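Local coordinates for protein ribosomal RNA small subunit methyltransferase Nep1 (Archaeoglobus fulgidus, PDB 3O7B) that probably methylates N1 of a pseudouridine in the 16S ribosomal RNA during ribosome biogenesis, with S-adenosyl-L-methionine as the methyl donor, at residues M26-F30 and D186-A190; E34-E38 and K83-P87; K59-L65 and M136-E141; D168-F172 and L209-K213. One frame throughout, in Å; residues are numbered along the deposited sequence.

In the fold
From the N terminus the chain enters strand 28-35, whose first residues pair in contact 1 with the start of strand 189-194, more than 150 residues later, closing the widest of the four loops. Contacts 2 and 3 both lie inside that loop and cross each other. Contact 2 joins the far end of the same strand to the 83-87 loop before helix 87-98; contact 3 brings the loop after helix 48-57 onto helix 129-142, and the two meet where Leu65 and Phe140 touch Leu37, Glu38 and Pro87. Contact 4 pairs strand 168-172 with 212-215, outermost on that side within this chain. It crosses contact 1 along the chain and adjoins it in the sheet through Ala190 and Leu170.

Contact 1. Residues M26-F30 and D186-A190; sequences MGSAF and DGDVA
Ser28 and Asp188 both swing their first side-chain bond to the position beside their own backbone N, and this brings each polar group to the opposing chain. In Ser28 the torsion (chi1 -68°) places OG directly in front of Val189 N, which donates to it at 3.0 Å along an almost straight line, 177° at the hydrogen. A methyl of Val189, CG2, lies against the same hydroxyl, 3.5 Å from Ser28 OG. In Asp188 the carboxylate is carried past Gly27 to the first modelled residue, where Met26 N donates to OD2 at 3.1 Å. The donor comes in on the syn side, 34° out of the carboxylate plane, while the bent chain of Met26 runs obliquely past with CG 3.7 Å from Asp188 OD2. A water donates to Asp188 OD1 and is weakly linked to Ser28 OG.

One residue further on, true parallel pairing begins. Ala29 N donates to Val189 O at 2.9 Å, and the Ala190 CA-H points at Ala29 O with CA and O 3.3 Å apart. Ser28 OG thus accepts from the Val189 amide just ahead of the first bridge, between Ala29 and Ala190.

The contact marks the entry to two central strands of the sheet. Strand 28-35 has 105-111 along its other edge, bonded through Glu106, and 189-194 goes on to pair with 168-172. Arg167, from the loop before that strand, covers the methyls of Ala29 and Ala190 and hydrogen-bonds Gly27 O, while Phe30 meets Tyr235 of helix 224-239 edge-to-face.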
loop_
_atom_site.group_PDB
_atom_site.type_symbol
_atom_site.label_atom_id
_atom_site.label_comp_id
_atom_site.label_asym_id
_atom_site.label_seq_id
_atom_site.Cartn_x
_atom_site.Cartn_y
_atom_site.Cartn_z
ATOM N N MET A 26 -26.479 3.921 12.896
ATOM C CA MET A 26 -25.881 2.563 12.673
ATOM C C MET A 26 -24.579 2.630 11.869
ATOM O O MET A 26 -24.076 1.615 11.350
ATOM C CB MET A 26 -26.894 1.600 12.048
ATOM C CG MET A 26 -27.674 2.145 10.869
ATOM S SD MET A 26 -26.847 1.910 9.288
ATOM C CE MET A 26 -26.433 0.165 9.309
ATOM N N GLY A 27 -24.048 3.846 11.792
ATOM C CA GLY A 27 -22.685 4.095 11.388
ATOM C C GLY A 27 -22.413 4.062 9.900
ATOM O O GLY A 27 -23.209 3.531 9.110
ATOM N N SER A 28 -21.266 4.629 9.541
ATOM C CA SER A 28 -20.761 4.568 8.177
ATOM C C SER A 28 -20.003 3.279 7.913
ATOM O O SER A 28 -19.664 2.525 8.831
ATOM C CB SER A 28 -19.892 5.788 7.859
ATOM O OG SER A 28 -20.706 6.956 7.822
ATOM N N ALA A 29 -19.773 3.019 6.638
ATOM C CA ALA A 29 -18.988 1.881 6.202
ATOM C C ALA A 29 -18.192 2.237 4.971
ATOM O O ALA A 29 -18.613 3.051 4.159
ATOM C CB ALA A 29 -19.903 0.688 5.877
ATOM N N PHE A 30 -17.060 1.561 4.805
ATOM C CA PHE A 30 -16.331 1.535 3.557
ATOM C C PHE A 30 -16.466 0.164 2.958
ATOM O O PHE A 30 -16.324 -0.841 3.680
ATOM C CB PHE A 30 -14.843 1.812 3.801
ATOM C CG PHE A 30 -14.517 3.255 4.017
ATOM C CD1 PHE A 30 -13.870 3.993 3.016
ATOM C CD2 PHE A 30 -14.815 3.884 5.234
ATOM C CE1 PHE A 30 -13.527 5.328 3.223
ATOM C CE2 PHE A 30 -14.480 5.240 5.435
ATOM C CZ PHE A 30 -13.847 5.944 4.424
ATOM N N ASP A 186 -22.190 13.429 5.296
ATOM C CA ASP A 186 -22.998 13.881 6.389
ATOM C C ASP A 186 -23.328 12.692 7.258
ATOM O O ASP A 186 -22.507 12.316 8.053
ATOM C CB ASP A 186 -24.278 14.541 5.897
ATOM C CG ASP A 186 -24.811 15.610 6.867
ATOM O OD1 ASP A 186 -24.160 15.824 7.889
ATOM O OD2 ASP A 186 -25.874 16.243 6.623
ATOM N N GLY A 187 -24.531 12.127 7.110
ATOM C CA GLY A 187 -25.033 11.051 7.981
ATOM C C GLY A 187 -24.296 9.729 7.817
ATOM O O GLY A 187 -23.093 9.708 7.557
ATOM N N ASP A 188 -25.024 8.626 7.980
ATOM C CA ASP A 188 -24.463 7.293 7.763
ATOM C C ASP A 188 -24.249 7.081 6.265
ATOM O O ASP A 188 -25.218 7.072 5.506
ATOM C CB ASP A 188 -25.416 6.212 8.288
ATOM C CG ASP A 188 -25.639 6.287 9.795
ATOM O OD1 ASP A 188 -24.857 6.971 10.497
ATOM O OD2 ASP A 188 -26.608 5.644 10.270
ATOM N N VAL A 189 -22.996 6.895 5.848
ATOM C CA VAL A 189 -22.683 6.696 4.425
ATOM C C VAL A 189 -22.020 5.351 4.185
ATOM O O VAL A 189 -21.434 4.788 5.107
ATOM C CB VAL A 189 -21.803 7.828 3.819
ATOM C CG1 VAL A 189 -22.510 9.171 3.956
ATOM C CG2 VAL A 189 -20.407 7.879 4.465
ATOM N N ALA A 190 -22.146 4.824 2.969
ATOM C CA ALA A 190 -21.378 3.676 2.510
ATOM C C ALA A 190 -20.507 4.152 1.366
ATOM O O ALA A 190 -20.990 4.437 0.263
ATOM C CB ALA A 190 -22.277 2.552 2.062
HETATM O O HOH W 1 -22.567 7.930 10.598
#

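Contact 2. Residues E34-E38 and K83-P87; sequences EASLE and KRGRP
Two salt bridges, Glu34 with Lys83 and Glu38 with Arg84, join the end of strand 28-35 and the loop that follows it to the 83-87 loop. The extended chain of Lys83 reaches across Glu34 and puts NZ 2.6 Å from Glu34 OE1, on the syn side of the carboxylate. Arg84 grips Glu38 side-on with two nitrogens: NE donates to OE2 at 2.9 Å and NH2 to OE1 at 2.8 Å. The carboxylate sits at the guanidinium edge with the two planes 19° apart, an arrangement that fixes the rotation of both groups. Lys83 NZ also bonds Asp200 O and makes cation-pi contacts with Phe196 and Phe202, close to the cofactor site.

Between the charged pairs, hydrogen bonds converge on Ser36, the centre of an inverse gamma turn. Its first torsion, -167°, turns OG away from its own N and into the curl of the opposite loop. There Ser36 OG donates to Lys83 O at 2.7 Å, in the carbonyl plane on a lone pair, and accepts from Arg86 N at 2.8 Å. One water bridges Ser36 N to Arg86 O, and another links Glu38 OE2 to Gly85 N.

The apolar share is small: Leu37 CD1 lies 3.9 Å from Pro87 CB.

Arg86 turns its guanidinium to Asp88 and packs on Arg127 of the second subunit. Most of the contact is buried, each acid in it is matched by a base, and the serine hydroxyl both donates and accepts; its hold on the Arg86 backbone is consistent with the predicted role of that arginine in contacting the substrate rRNA.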
loop_
_atom_site.group_PDB
_atom_site.type_symbol
_atom_site.label_atom_id
_atom_site.label_comp_id
_atom_site.label_asym_id
_atom_site.label_seq_id
_atom_site.Cartn_x
_atom_site.Cartn_y
_atom_site.Cartn_z
ATOM N N GLU A 34 -15.970 -5.550 -5.903
ATOM C CA GLU A 34 -15.393 -6.435 -6.910
ATOM C C GLU A 34 -13.902 -6.655 -6.649
ATOM O O GLU A 34 -13.074 -6.663 -7.575
ATOM C CB GLU A 34 -15.652 -5.905 -8.330
ATOM C CG GLU A 34 -17.136 -5.950 -8.708
ATOM C CD GLU A 34 -17.399 -5.453 -10.100
ATOM O OE1 GLU A 34 -16.455 -5.426 -10.919
ATOM O OE2 GLU A 34 -18.574 -5.107 -10.369
ATOM N N ALA A 35 -13.569 -6.870 -5.377
ATOM C CA ALA A 35 -12.161 -7.107 -5.035
ATOM C C ALA A 35 -11.667 -8.370 -5.704
ATOM O O ALA A 35 -12.371 -9.395 -5.789
ATOM C CB ALA A 35 -11.965 -7.170 -3.546
ATOM N N SER A 36 -10.437 -8.294 -6.195
ATOM C CA SER A 36 -9.828 -9.323 -7.010
ATOM C C SER A 36 -9.242 -10.394 -6.094
ATOM O O SER A 36 -8.009 -10.563 -5.980
ATOM C CB SER A 36 -8.761 -8.660 -7.886
ATOM O OG SER A 36 -8.311 -9.518 -8.910
ATOM N N LEU A 37 -10.144 -11.112 -5.427
ATOM C CA LEU A 37 -9.809 -12.010 -4.342
ATOM C C LEU A 37 -10.613 -13.293 -4.513
ATOM O O LEU A 37 -11.834 -13.311 -4.316
ATOM C CB LEU A 37 -10.169 -11.303 -3.047
ATOM C CG LEU A 37 -9.616 -11.653 -1.694
ATOM C CD1 LEU A 37 -8.128 -11.346 -1.663
ATOM C CD2 LEU A 37 -10.352 -10.802 -0.695
ATOM N N GLU A 38 -9.921 -14.352 -4.909
ATOM C CA GLU A 38 -10.541 -15.658 -5.129
ATOM C C GLU A 38 -9.496 -16.756 -5.114
ATOM O O GLU A 38 -8.315 -16.511 -5.413
ATOM C CB GLU A 38 -11.293 -15.678 -6.474
ATOM C CG GLU A 38 -10.407 -15.738 -7.712
ATOM C CD GLU A 38 -11.180 -15.497 -8.984
ATOM O OE1 GLU A 38 -12.186 -16.216 -9.191
ATOM O OE2 GLU A 38 -10.802 -14.600 -9.764
ATOM N N LYS A 83 -9.975 -8.422 -14.716
ATOM C CA LYS A 83 -10.282 -8.063 -13.321
ATOM C C LYS A 83 -9.610 -8.956 -12.281
ATOM O O LYS A 83 -9.641 -8.639 -11.089
ATOM C CB LYS A 83 -11.795 -8.127 -13.072
ATOM C CG LYS A 83 -12.572 -7.052 -13.797
ATOM C CD LYS A 83 -14.023 -7.068 -13.363
ATOM C CE LYS A 83 -14.742 -5.838 -13.872
ATOM N NZ LYS A 83 -16.189 -5.844 -13.492
ATOM N N ARG A 84 -9.007 -10.056 -12.724
ATOM C CA ARG A 84 -8.699 -11.174 -11.826
ATOM C C ARG A 84 -7.233 -11.292 -11.453
ATOM O O ARG A 84 -6.358 -10.789 -12.167
ATOM C CB ARG A 84 -9.206 -12.481 -12.436
ATOM C CG ARG A 84 -10.689 -12.425 -12.714
ATOM C CD ARG A 84 -11.166 -13.661 -13.457
ATOM N NE ARG A 84 -11.584 -14.694 -12.523
ATOM C CZ ARG A 84 -12.390 -15.698 -12.839
ATOM N NH1 ARG A 84 -12.863 -15.804 -14.076
ATOM N NH2 ARG A 84 -12.731 -16.582 -11.918
ATOM N N GLY A 85 -6.989 -11.952 -10.324
ATOM C CA GLY A 85 -5.641 -12.278 -9.863
ATOM C C GLY A 85 -4.855 -11.124 -9.281
ATOM O O GLY A 85 -3.623 -11.158 -9.292
ATOM N N ARG A 86 -5.552 -10.142 -8.720
ATOM C CA ARG A 86 -4.868 -8.948 -8.154
ATOM C C ARG A 86 -5.227 -8.626 -6.698
ATOM O O ARG A 86 -5.740 -7.554 -6.408
ATOM C CB ARG A 86 -5.063 -7.741 -9.070
ATOM C CG ARG A 86 -4.443 -7.940 -10.457
ATOM C CD ARG A 86 -2.893 -7.927 -10.428
ATOM N NE ARG A 86 -2.420 -6.701 -9.800
ATOM C CZ ARG A 86 -2.356 -5.519 -10.397
ATOM N NH1 ARG A 86 -2.691 -5.375 -11.670
ATOM N NH2 ARG A 86 -1.947 -4.462 -9.703
ATOM N N PRO A 87 -4.890 -9.540 -5.770
ATOM C CA PRO A 87 -5.200 -9.304 -4.354
ATOM C C PRO A 87 -4.370 -8.171 -3.747
ATOM O O PRO A 87 -4.729 -7.671 -2.673
ATOM C CB PRO A 87 -4.883 -10.648 -3.680
ATOM C CG PRO A 87 -3.939 -11.356 -4.630
ATOM C CD PRO A 87 -4.247 -10.850 -6.009
HETATM O O HOH W 2 -7.987 -6.573 -5.080
HETATM O O HOH W 3 -9.092 -12.731 -8.674
#

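Contact 3. Residues K59-L65 and M136-E141; sequences KRPEKIL and MEKLFE
Lys59 and Lys63 reach from the loop after helix 48-57 to two acids one turn apart on helix 129-142. Lys59 NZ stands 2.9 Å from Glu137 OE1 and comes in from above the carboxylate plane. The pair of Lys63 NZ with Glu141 OE1 is longer, 3.5 Å, and lies nearer the surface.

The hydrogen bonds centre on the same glutamate. Its chain, extended beyond CG (chi2 168°), carries Glu137 OE2 to Leu65 N, 2.9 Å away, with the donor on the anti side of the carboxylate and the bond nearly straight at 176°. Water joins Glu137 OE2 to Leu65 O, and a second water ties Lys63 O to Glu137 O.

Apolar contacts complete the join: Leu65 CD2 meets Met136 CB at 4.0 Å, the two chains running side by side, while CD1 approaches the ring of Phe140.

With an alanine at Glu137, the Leu65 amide would probably lose its acceptor, and Lys59 would be left without its negative mate. Arg57 of helix 48-57 also bridges to OE1, so the buried carboxylate, ringed by donors, is probably held ionised while it joins two helices through the loop.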
loop_
_atom_site.group_PDB
_atom_site.type_symbol
_atom_site.label_atom_id
_atom_site.label_comp_id
_atom_site.label_asym_id
_atom_site.label_seq_id
_atom_site.Cartn_x
_atom_site.Cartn_y
_atom_site.Cartn_z
ATOM N N LYS A 59 0.858 -26.961 -0.979
ATOM C CA LYS A 59 -0.568 -27.263 -0.800
ATOM C C LYS A 59 -1.332 -27.344 -2.122
ATOM O O LYS A 59 -0.820 -26.958 -3.174
ATOM C CB LYS A 59 -1.237 -26.308 0.202
ATOM C CG LYS A 59 -1.296 -24.845 -0.202
ATOM C CD LYS A 59 -1.615 -24.002 1.031
ATOM C CE LYS A 59 -2.526 -22.839 0.718
ATOM N NZ LYS A 59 -2.874 -22.072 1.947
ATOM N N ARG A 60 -2.557 -27.856 -2.052
ATOM C CA ARG A 60 -3.374 -28.134 -3.232
ATOM C C ARG A 60 -3.809 -26.847 -3.943
ATOM O O ARG A 60 -4.097 -25.854 -3.281
ATOM C CB ARG A 60 -4.611 -28.948 -2.834
ATOM C CG ARG A 60 -4.295 -30.223 -2.057
ATOM C CD ARG A 60 -5.441 -31.230 -2.119
ATOM N NE ARG A 60 -6.638 -30.800 -1.389
ATOM C CZ ARG A 60 -6.784 -30.866 -0.065
ATOM N NH1 ARG A 60 -5.801 -31.327 0.703
ATOM N NH2 ARG A 60 -7.916 -30.461 0.497
ATOM N N PRO A 61 -3.854 -26.862 -5.292
ATOM C CA PRO A 61 -4.311 -25.704 -6.076
ATOM C C PRO A 61 -5.613 -25.077 -5.591
ATOM O O PRO A 61 -5.752 -23.851 -5.604
ATOM C CB PRO A 61 -4.499 -26.291 -7.476
ATOM C CG PRO A 61 -3.469 -27.351 -7.550
ATOM C CD PRO A 61 -3.419 -27.965 -6.174
ATOM N N GLU A 62 -6.557 -25.903 -5.146
ATOM C CA GLU A 62 -7.873 -25.418 -4.727
ATOM C C GLU A 62 -7.836 -24.537 -3.475
ATOM O O GLU A 62 -8.817 -23.847 -3.174
ATOM C CB GLU A 62 -8.847 -26.587 -4.528
ATOM C CG GLU A 62 -8.513 -27.539 -3.382
ATOM C CD GLU A 62 -9.648 -28.524 -3.092
ATOM O OE1 GLU A 62 -9.484 -29.380 -2.195
ATOM O OE2 GLU A 62 -10.709 -28.432 -3.753
ATOM N N LYS A 63 -6.711 -24.581 -2.757
ATOM C CA LYS A 63 -6.524 -23.804 -1.526
ATOM C C LYS A 63 -5.736 -22.501 -1.735
ATOM O O LYS A 63 -5.571 -21.711 -0.797
ATOM C CB LYS A 63 -5.804 -24.654 -0.473
ATOM C CG LYS A 63 -6.424 -26.027 -0.210
ATOM C CD LYS A 63 -7.829 -25.907 0.343
ATOM C CE LYS A 63 -8.350 -27.259 0.817
ATOM N NZ LYS A 63 -7.657 -27.710 2.048
ATOM N N ILE A 64 -5.253 -22.288 -2.954
ATOM C CA ILE A 64 -4.319 -21.191 -3.242
ATOM C C ILE A 64 -5.061 -19.991 -3.827
ATOM O O ILE A 64 -5.967 -20.137 -4.661
ATOM C CB ILE A 64 -3.205 -21.670 -4.189
ATOM C CG1 ILE A 64 -2.333 -22.717 -3.479
ATOM C CG2 ILE A 64 -2.335 -20.495 -4.680
ATOM C CD1 ILE A 64 -1.385 -23.472 -4.401
ATOM N N LEU A 65 -4.686 -18.799 -3.355
ATOM C CA LEU A 65 -5.261 -17.558 -3.863
ATOM C C LEU A 65 -4.724 -17.269 -5.267
ATOM O O LEU A 65 -3.521 -17.390 -5.535
ATOM C CB LEU A 65 -4.913 -16.397 -2.922
ATOM C CG LEU A 65 -5.820 -15.164 -2.917
ATOM C CD1 LEU A 65 -7.194 -15.441 -2.273
ATOM C CD2 LEU A 65 -5.116 -14.044 -2.159
ATOM N N MET A 136 -5.559 -14.642 3.712
ATOM C CA MET A 136 -6.740 -14.752 2.850
ATOM C C MET A 136 -7.031 -16.191 2.476
ATOM O O MET A 136 -8.202 -16.602 2.466
ATOM C CB MET A 136 -6.580 -13.899 1.594
ATOM C CG MET A 136 -6.571 -12.400 1.854
ATOM S SD MET A 136 -8.058 -11.757 2.652
ATOM C CE MET A 136 -7.568 -11.792 4.374
ATOM N N GLU A 137 -5.997 -16.975 2.196
ATOM C CA GLU A 137 -6.192 -18.419 1.954
ATOM C C GLU A 137 -6.834 -19.101 3.160
ATOM O O GLU A 137 -7.776 -19.910 3.013
ATOM C CB GLU A 137 -4.873 -19.083 1.569
ATOM C CG GLU A 137 -4.424 -18.627 0.179
ATOM C CD GLU A 137 -2.993 -18.987 -0.183
ATOM O OE1 GLU A 137 -2.260 -19.486 0.698
ATOM O OE2 GLU A 137 -2.601 -18.771 -1.349
ATOM N N LYS A 138 -6.353 -18.773 4.352
ATOM C CA LYS A 138 -6.932 -19.327 5.568
ATOM C C LYS A 138 -8.391 -18.885 5.736
ATOM O O LYS A 138 -9.254 -19.686 6.109
ATOM C CB LYS A 138 -6.102 -18.914 6.782
ATOM C CG LYS A 138 -6.595 -19.521 8.089
ATOM C CD LYS A 138 -5.747 -19.066 9.258
ATOM C CE LYS A 138 -6.152 -19.829 10.510
ATOM N NZ LYS A 138 -5.237 -19.489 11.637
ATOM N N LEU A 139 -8.678 -17.619 5.463
ATOM C CA LEU A 139 -10.037 -17.116 5.525
ATOM C C LEU A 139 -10.971 -17.889 4.582
ATOM O O LEU A 139 -12.081 -18.278 4.981
ATOM C CB LEU A 139 -10.042 -15.618 5.209
ATOM C CG LEU A 139 -11.431 -15.000 5.067
ATOM C CD1 LEU A 139 -12.160 -14.942 6.398
ATOM C CD2 LEU A 139 -11.305 -13.617 4.457
ATOM N N PHE A 140 -10.536 -18.146 3.352
ATOM C CA PHE A 140 -11.393 -18.876 2.406
ATOM C C PHE A 140 -11.636 -20.320 2.853
ATOM O O PHE A 140 -12.706 -20.886 2.586
ATOM C CB PHE A 140 -10.835 -18.821 0.984
ATOM C CG PHE A 140 -11.202 -17.565 0.235
ATOM C CD1 PHE A 140 -10.545 -16.356 0.472
ATOM C CD2 PHE A 140 -12.239 -17.585 -0.693
ATOM C CE1 PHE A 140 -10.903 -15.186 -0.227
ATOM C CE2 PHE A 140 -12.596 -16.432 -1.395
ATOM C CZ PHE A 140 -11.933 -15.238 -1.167
ATOM N N GLU A 141 -10.659 -20.896 3.546
ATOM C CA GLU A 141 -10.745 -22.265 4.050
ATOM C C GLU A 141 -11.610 -22.375 5.301
ATOM O O GLU A 141 -12.503 -23.228 5.367
ATOM C CB GLU A 141 -9.336 -22.778 4.346
ATOM C CG GLU A 141 -9.284 -24.153 5.020
ATOM C CD GLU A 141 -9.817 -25.282 4.156
ATOM O OE1 GLU A 141 -9.902 -25.143 2.911
ATOM O OE2 GLU A 141 -10.142 -26.344 4.741
HETATM O O HOH W 4 -7.452 -21.920 1.175
HETATM O O HOH W 5 -1.432 -17.294 -3.806
#

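Contact 4. Residues D168-F172 and L209-K213; sequences DVLLF and LGEFK. With SAH (S-adenosyl-L-homocysteine), chain C.
Strands 168-172 and 212-215 pair in parallel at Leu170 and Lys213, with Lys213 N donating to Val169 O at 3.0 Å and Lys213 O accepting from Leu171 N at 2.9 Å. Val169 and Leu171 pack against Phe212 of the neighbouring strand and Leu209 at the end of helix 203-209. Val169 has CG1 turned opposite its own N (chi1 176°), which aims this methyl at Phe212 CB, 3.5 Å away, and at Leu209 CD2, 4.1 Å away. Its CB rests 3.5 Å from Glu211 O, and a water spans the Val169 N and that carbonyl.

Leu171 lies alongside Phe212, pointing the same way, with CD2 3.8 Å from the ring atom CE1. Leu209 runs across Leu171 at about a right angle and lays CD1 over one face of the Phe212 ring, 4.3 Å above its plane and toward the rim. Trimming Val169 to an alanine would probably leave Phe212 CB and Leu209 CD2 facing a gap, with the helix end less firmly seated on the strand.

Strand 189-194, helix 203-209 and strand 212-215 form a beta-alpha-beta crossover that skips strand 168-172, which lies between the two strands in the sheet. At the far end of that middle strand, Phe172 O accepts from the ribose O2' of S-adenosylhomocysteine at 2.6 Å, and the adenine C2 meets the Phe172 ring at its edge. The contact is apolar packing and strand bonds, consistent with a firm seat for a strand whose last carbonyl hydrogen-bonds the cofactor sugar within the SPOUT methyltransferase domain.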
loop_
_atom_site.group_PDB
_atom_site.type_symbol
_atom_site.label_atom_id
_atom_site.label_comp_id
_atom_site.label_asym_id
_atom_site.label_seq_id
_atom_site.Cartn_x
_atom_site.Cartn_y
_atom_site.Cartn_z
ATOM N N ASP A 168 -26.312 5.933 3.121
ATOM C CA ASP A 168 -26.276 6.662 1.834
ATOM C C ASP A 168 -25.090 6.149 1.007
ATOM O O ASP A 168 -23.928 6.391 1.378
ATOM C CB ASP A 168 -26.066 8.161 2.083
ATOM C CG ASP A 168 -27.289 8.855 2.660
ATOM O OD1 ASP A 168 -28.418 8.448 2.328
ATOM O OD2 ASP A 168 -27.097 9.831 3.427
ATOM N N VAL A 169 -25.360 5.464 -0.094
ATOM C CA VAL A 169 -24.303 4.893 -0.916
ATOM C C VAL A 169 -23.637 5.953 -1.767
ATOM O O VAL A 169 -24.314 6.668 -2.546
ATOM C CB VAL A 169 -24.795 3.737 -1.817
ATOM C CG1 VAL A 169 -23.673 3.248 -2.729
ATOM C CG2 VAL A 169 -25.320 2.596 -0.965
ATOM N N LEU A 170 -22.314 6.062 -1.643
ATOM C CA LEU A 170 -21.509 6.963 -2.464
ATOM C C LEU A 170 -20.591 6.100 -3.299
ATOM O O LEU A 170 -19.696 5.437 -2.749
ATOM C CB LEU A 170 -20.718 7.915 -1.568
ATOM C CG LEU A 170 -21.488 8.695 -0.513
ATOM C CD1 LEU A 170 -20.518 9.492 0.356
ATOM C CD2 LEU A 170 -22.520 9.646 -1.171
ATOM N N LEU A 171 -20.839 6.021 -4.602
ATOM C CA LEU A 171 -20.047 5.198 -5.501
ATOM C C LEU A 171 -19.032 6.089 -6.190
ATOM O O LEU A 171 -19.387 7.023 -6.914
ATOM C CB LEU A 171 -20.919 4.502 -6.558
ATOM C CG LEU A 171 -20.172 3.639 -7.562
ATOM C CD1 LEU A 171 -19.479 2.450 -6.858
ATOM C CD2 LEU A 171 -21.098 3.137 -8.670
ATOM N N PHE A 172 -17.759 5.817 -5.945
ATOM C CA PHE A 172 -16.712 6.612 -6.568
ATOM C C PHE A 172 -16.410 6.058 -7.949
ATOM O O PHE A 172 -16.045 4.897 -8.103
ATOM C CB PHE A 172 -15.504 6.705 -5.617
ATOM C CG PHE A 172 -15.771 7.624 -4.464
ATOM C CD1 PHE A 172 -15.468 8.992 -4.553
ATOM C CD2 PHE A 172 -16.427 7.173 -3.325
ATOM C CE1 PHE A 172 -15.795 9.872 -3.524
ATOM C CE2 PHE A 172 -16.751 8.043 -2.288
ATOM C CZ PHE A 172 -16.438 9.403 -2.391
ATOM N N LEU A 209 -26.430 -2.063 -5.380
ATOM C CA LEU A 209 -26.237 -0.886 -4.561
ATOM C C LEU A 209 -27.540 -0.150 -4.218
ATOM O O LEU A 209 -27.600 0.616 -3.255
ATOM C CB LEU A 209 -25.256 0.074 -5.243
ATOM C CG LEU A 209 -23.825 -0.436 -5.412
ATOM C CD1 LEU A 209 -23.040 0.567 -6.225
ATOM C CD2 LEU A 209 -23.192 -0.663 -4.031
ATOM N N GLY A 210 -28.577 -0.374 -5.036
ATOM C CA GLY A 210 -29.854 0.335 -4.837
ATOM C C GLY A 210 -29.699 1.810 -5.155
ATOM O O GLY A 210 -29.085 2.164 -6.159
ATOM N N GLU A 211 -30.240 2.666 -4.300
ATOM C CA GLU A 211 -30.079 4.112 -4.449
ATOM C C GLU A 211 -28.606 4.439 -4.238
ATOM O O GLU A 211 -28.009 3.978 -3.266
ATOM C CB GLU A 211 -30.901 4.870 -3.410
ATOM C CG GLU A 211 -30.678 6.377 -3.427
ATOM C CD GLU A 211 -31.371 7.137 -2.320
ATOM O OE1 GLU A 211 -31.808 6.527 -1.307
ATOM O OE2 GLU A 211 -31.477 8.363 -2.467
ATOM N N PHE A 212 -28.024 5.222 -5.132
ATOM C CA PHE A 212 -26.658 5.691 -4.923
ATOM C C PHE A 212 -26.375 6.978 -5.649
ATOM O O PHE A 212 -27.081 7.349 -6.600
ATOM C CB PHE A 212 -25.606 4.625 -5.290
ATOM C CG PHE A 212 -25.527 4.270 -6.752
ATOM C CD1 PHE A 212 -24.684 4.967 -7.620
ATOM C CD2 PHE A 212 -26.241 3.195 -7.260
ATOM C CE1 PHE A 212 -24.589 4.605 -8.959
ATOM C CE2 PHE A 212 -26.141 2.824 -8.592
ATOM C CZ PHE A 212 -25.320 3.536 -9.453
ATOM N N LYS A 213 -25.337 7.663 -5.185
ATOM C CA LYS A 213 -24.837 8.877 -5.821
ATOM C C LYS A 213 -23.453 8.562 -6.356
ATOM O O LYS A 213 -22.634 7.994 -5.625
ATOM C CB LYS A 213 -24.751 9.988 -4.795
ATOM C CG LYS A 213 -24.160 11.276 -5.338
ATOM C CD LYS A 213 -24.281 12.398 -4.320
ATOM C CE LYS A 213 -25.720 12.889 -4.147
ATOM N NZ LYS A 213 -25.838 13.788 -2.964
HETATM N N SAH C . -12.740 1.533 -14.007
HETATM C CA SAH C . -11.260 1.675 -13.876
HETATM C CB SAH C . -10.682 0.422 -13.231
HETATM C CG SAH C . -10.778 0.432 -11.708
HETATM S SD SAH C . -9.939 1.857 -10.950
HETATM C C SAH C . -10.586 1.952 -15.217
HETATM O O SAH C . -11.263 2.142 -16.230
HETATM C "C5'" SAH C . -10.265 1.629 -9.181
HETATM C "C4'" SAH C . -11.439 2.380 -8.564
HETATM O "O4'" SAH C . -11.110 3.725 -8.271
HETATM C "C3'" SAH C . -12.664 2.499 -9.452
HETATM O "O3'" SAH C . -13.404 1.304 -9.483
HETATM C "C2'" SAH C . -13.396 3.638 -8.792
HETATM O "O2'" SAH C . -14.089 3.182 -7.626
HETATM C "C1'" SAH C . -12.266 4.545 -8.344
HETATM N N9 SAH C . -11.931 5.672 -9.256
HETATM C C8 SAH C . -11.003 5.679 -10.272
HETATM N N7 SAH C . -10.982 6.921 -10.825
HETATM C C5 SAH C . -11.855 7.703 -10.156
HETATM C C6 SAH C . -12.235 9.032 -10.295
HETATM N N6 SAH C . -11.695 9.818 -11.242
HETATM N N1 SAH C . -13.173 9.563 -9.441
HETATM C C2 SAH C . -13.760 8.777 -8.466
HETATM N N3 SAH C . -13.384 7.459 -8.340
HETATM C C4 SAH C . -12.462 6.925 -9.171
HETATM O O HOH W 6 -28.229 4.682 -0.729
#